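Local atomic coordinates of basic helix-loop-helix, putative, expressed (Oryza sativa subsp. japonica, PDB entry 5LW0), a protein that binds ADP-ribose through its macrodomain, the part present here, and probably acts in recognising or processing ADP-ribosylated targets. Residues Lys213-His216 with Glu217-Ser221. Residues are numbered along the deposited sequence; the frame is centred on the assembly and turned at random. Where two conformers were deposited one is given.
With PO4 (phosphate ion), chain E; PO4 (phosphate ion), chain D.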
ATOM      1  N   LYS A 213      -0.049   5.558 -16.029  1.00 17.88           N
ATOM      2  CA  LYS A 213      -0.560   6.805 -15.427  1.00 18.45           C
ATOM      3  C   LYS A 213      -1.392   6.495 -14.187  1.00 16.11           C
ATOM      4  O   LYS A 213      -1.219   7.150 -13.145  1.00 16.53           O
ATOM      5  CB  LYS A 213      -1.377   7.583 -16.472  1.00 19.97           C
ATOM      6  CG  LYS A 213      -2.046   8.857 -15.962  1.00 23.91           C
ATOM      7  CD  LYS A 213      -2.893   9.446 -17.116  1.00 29.95           C
ATOM      8  CE  LYS A 213      -3.940  10.391 -16.643  1.00 38.18           C
ATOM      9  NZ  LYS A 213      -3.370  11.722 -16.436  1.00 37.17           N
ATOM     10  N   ILE A 214      -2.287   5.526 -14.279  1.00 15.14           N
ATOM     11  CA  ILE A 214      -3.198   5.241 -13.167  1.00 15.92           C
ATOM     12  C   ILE A 214      -2.417   4.652 -11.974  1.00 15.64           C
ATOM     13  O   ILE A 214      -2.713   4.954 -10.825  1.00 14.46           O
ATOM     14  CB  ILE A 214      -4.325   4.319 -13.613  1.00 17.21           C
ATOM     15  CG1 ILE A 214      -5.218   5.052 -14.639  1.00 19.80           C
ATOM     16  CG2 ILE A 214      -5.167   3.871 -12.449  1.00 16.80           C
ATOM     17  CD1 ILE A 214      -6.322   4.206 -15.172  1.00 26.97           C
ATOM     18  N   LEU A 215      -1.410   3.816 -12.236  1.00 15.17           N
ATOM     19  CA  LEU A 215      -0.629   3.267 -11.098  1.00 14.95           C
ATOM     20  C   LEU A 215       0.189   4.385 -10.443  1.00 15.66           C
ATOM     21  O   LEU A 215       0.262   4.445  -9.208  1.00 15.99           O
ATOM     22  CB  LEU A 215       0.256   2.124 -11.554  1.00 15.08           C
ATOM     23  CG  LEU A 215       1.006   1.389 -10.419  1.00 14.67           C
ATOM     24  CD1 LEU A 215       0.067   0.725  -9.507  1.00 14.12           C
ATOM     25  CD2 LEU A 215       1.985   0.408 -10.990  1.00 16.27           C
ATOM     26  N   HIS A 216       0.793   5.286 -11.242  1.00 15.41           N
ATOM     27  CA  HIS A 216       1.466   6.503 -10.704  1.00 16.49           C
ATOM     28  C   HIS A 216       0.497   7.245  -9.804  1.00 15.21           C
ATOM     29  O   HIS A 216       0.836   7.634  -8.684  1.00 16.92           O
ATOM     30  CB  HIS A 216       1.910   7.453 -11.834  1.00 19.34           C
ATOM     31  CG  HIS A 216       3.313   7.251 -12.302  1.00 24.06           C
ATOM     32  ND1 HIS A 216       4.396   7.655 -11.561  1.00 27.11           N
ATOM     33  CD2 HIS A 216       3.817   6.790 -13.499  1.00 25.11           C
ATOM     34  CE1 HIS A 216       5.514   7.368 -12.230  1.00 31.61           C
ATOM     35  NE2 HIS A 216       5.187   6.837 -13.402  1.00 27.76           N
ATOM     36  N   GLU A 217      -0.706   7.511 -10.327  1.00 13.77           N
ATOM     37  CA  GLU A 217      -1.740   8.234  -9.555  1.00 13.50           C
ATOM     38  C   GLU A 217      -2.121   7.514  -8.250  1.00 13.25           C
ATOM     39  O   GLU A 217      -2.320   8.178  -7.248  1.00 13.70           O
ATOM     40  CB  GLU A 217      -3.013   8.466 -10.425  1.00 15.86           C
ATOM     41  CG  GLU A 217      -2.821   9.487 -11.512  1.00 19.25           C
ATOM     42  CD  GLU A 217      -4.037   9.581 -12.469  1.00 25.50           C
ATOM     43  OE1 GLU A 217      -4.709   8.560 -12.704  1.00 30.87           O
ATOM     44  OE2 GLU A 217      -4.253  10.660 -13.048  1.00 32.59           O
ATOM     45  N   ALA A 218      -2.240   6.195  -8.293  1.00 12.86           N
ATOM     46  CA  ALA A 218      -2.572   5.396  -7.094  1.00 12.57           C
ATOM     47  C   ALA A 218      -1.509   5.583  -6.038  1.00 12.64           C
ATOM     48  O   ALA A 218      -1.810   5.860  -4.865  1.00 12.54           O
ATOM     49  CB  ALA A 218      -2.705   3.910  -7.432  1.00 13.84           C
ATOM     50  N   TYR A 219      -0.250   5.489  -6.431  1.00 12.18           N
ATOM     51  CA  TYR A 219       0.832   5.651  -5.423  1.00 12.92           C
ATOM     52  C   TYR A 219       0.897   7.077  -4.892  1.00 13.10           C
ATOM     53  O   TYR A 219       1.003   7.289  -3.642  1.00 12.07           O
ATOM     54  CB  TYR A 219       2.185   5.257  -5.965  1.00 13.73           C
ATOM     55  CG  TYR A 219       2.427   3.783  -5.921  1.00 12.87           C
ATOM     56  CD1 TYR A 219       2.504   3.104  -4.702  1.00 14.83           C
ATOM     57  CD2 TYR A 219       2.496   3.027  -7.068  1.00 13.41           C
ATOM     58  CE1 TYR A 219       2.715   1.746  -4.648  1.00 13.81           C
ATOM     59  CE2 TYR A 219       2.670   1.647  -7.027  1.00 14.16           C
ATOM     60  CZ  TYR A 219       2.804   0.988  -5.813  1.00 14.28           C
ATOM     61  OH  TYR A 219       2.902  -0.363  -5.701  1.00 15.03           O
ATOM     62  N   THR A 220       0.742   8.051  -5.774  1.00 13.19           N
ATOM     63  CA  THR A 220       0.786   9.476  -5.285  1.00 14.87           C
ATOM     64  C   THR A 220      -0.369   9.755  -4.365  1.00 13.73           C
ATOM     65  O   THR A 220      -0.179  10.357  -3.301  1.00 15.12           O
ATOM     66  CB  THR A 220       0.855  10.419  -6.453  1.00 19.10           C
ATOM     67  OG1 THR A 220       2.102  10.157  -7.117  1.00 19.99           O
ATOM     68  CG2 THR A 220       0.858  11.894  -5.959  1.00 21.05           C
ATOM     69  N   SER A 221      -1.541   9.177  -4.656  1.00 12.33           N
ATOM     70  CA  SER A 221      -2.702   9.368  -3.851  0.70 13.28           C
ATOM     71  C   SER A 221      -2.492   8.736  -2.443  1.00 12.34           C
ATOM     72  O   SER A 221      -2.830   9.334  -1.391  1.00 12.23           O
ATOM     73  CB  SER A 221      -3.946   8.747  -4.535  0.70 14.58           C
ATOM     74  OG  SER A 221      -5.078   8.886  -3.691  0.70 14.96           O
TER
HETATM   75  P   PO4 E 303       8.065   6.299 -15.081  1.00 49.76           P
HETATM   76  O1  PO4 E 303       9.018   5.299 -15.740  1.00 50.92           O
HETATM   77  O2  PO4 E 303       8.421   7.734 -15.467  1.00 47.05           O
HETATM   78  O3  PO4 E 303       6.627   6.038 -15.557  1.00 42.20           O
HETATM   79  O4  PO4 E 303       8.198   6.163 -13.540  1.00 44.64           O
HETATM   80  P   PO4 D 302       4.372  12.447  -8.957  1.00 39.99           P
HETATM   81  O1  PO4 D 302       5.226  11.113  -8.859  1.00 33.12           O
HETATM   82  O2  PO4 D 302       2.901  12.113  -8.729  1.00 38.69           O
HETATM   83  O3  PO4 D 302       4.655  13.144 -10.344  1.00 41.08           O
HETATM   84  O4  PO4 D 302       4.817  13.409  -7.850  1.00 45.91           O
HETATM   85  O   HOH W   1       3.648   8.633  -9.137  1.00 33.68           O
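The side chains of Lys-213 and Glu-217, one turn apart on helix 208-230, cross obliquely. The lysine chain bends at its last torsion (chi4 83°), and NZ stands 3.7 Å from OE2 of Glu-217, a long salt bridge. The O of Lys-213 also accepts the N-H of Glu-217 at 2.9 Å. With an alanine in place of the glutamate, the Lys-213 amine would probably lose its acidic mate, and the Lys-213 O the cover of Glu-217 CG, now 3.3 Å away. Ile-214 O accepts the N-H of Ala-218; its side chain packs on Pro-165 and Pro-194. Leu-215 lies beside Tyr-219, both pointing the same way, with CD1 3.7 Å from CE2 of the ring. Both pack on helix 52-69, Leu-215 on Ile-58 and Tyr-219 on Ile-59 and Ala-62. Tyr-219 OH bonds to the backbone N of Ile-43. His-216 gives its NE2 proton to O3 of phosphate E at 2.7 Å, in a nearly straight bond (166°). Its ND1 is hydrogen-bonded to the O of a water, 2.7 Å away. That water donates to Thr-220 OG1 and to phosphate D. Thr-220 OG1 itself donates to O2 of phosphate D at 2.7 Å. Bonds at both ring nitrogens probably fix the imidazole's rotation, but the phosphates probably come from the crystallisation liquor and need not mark a natural site.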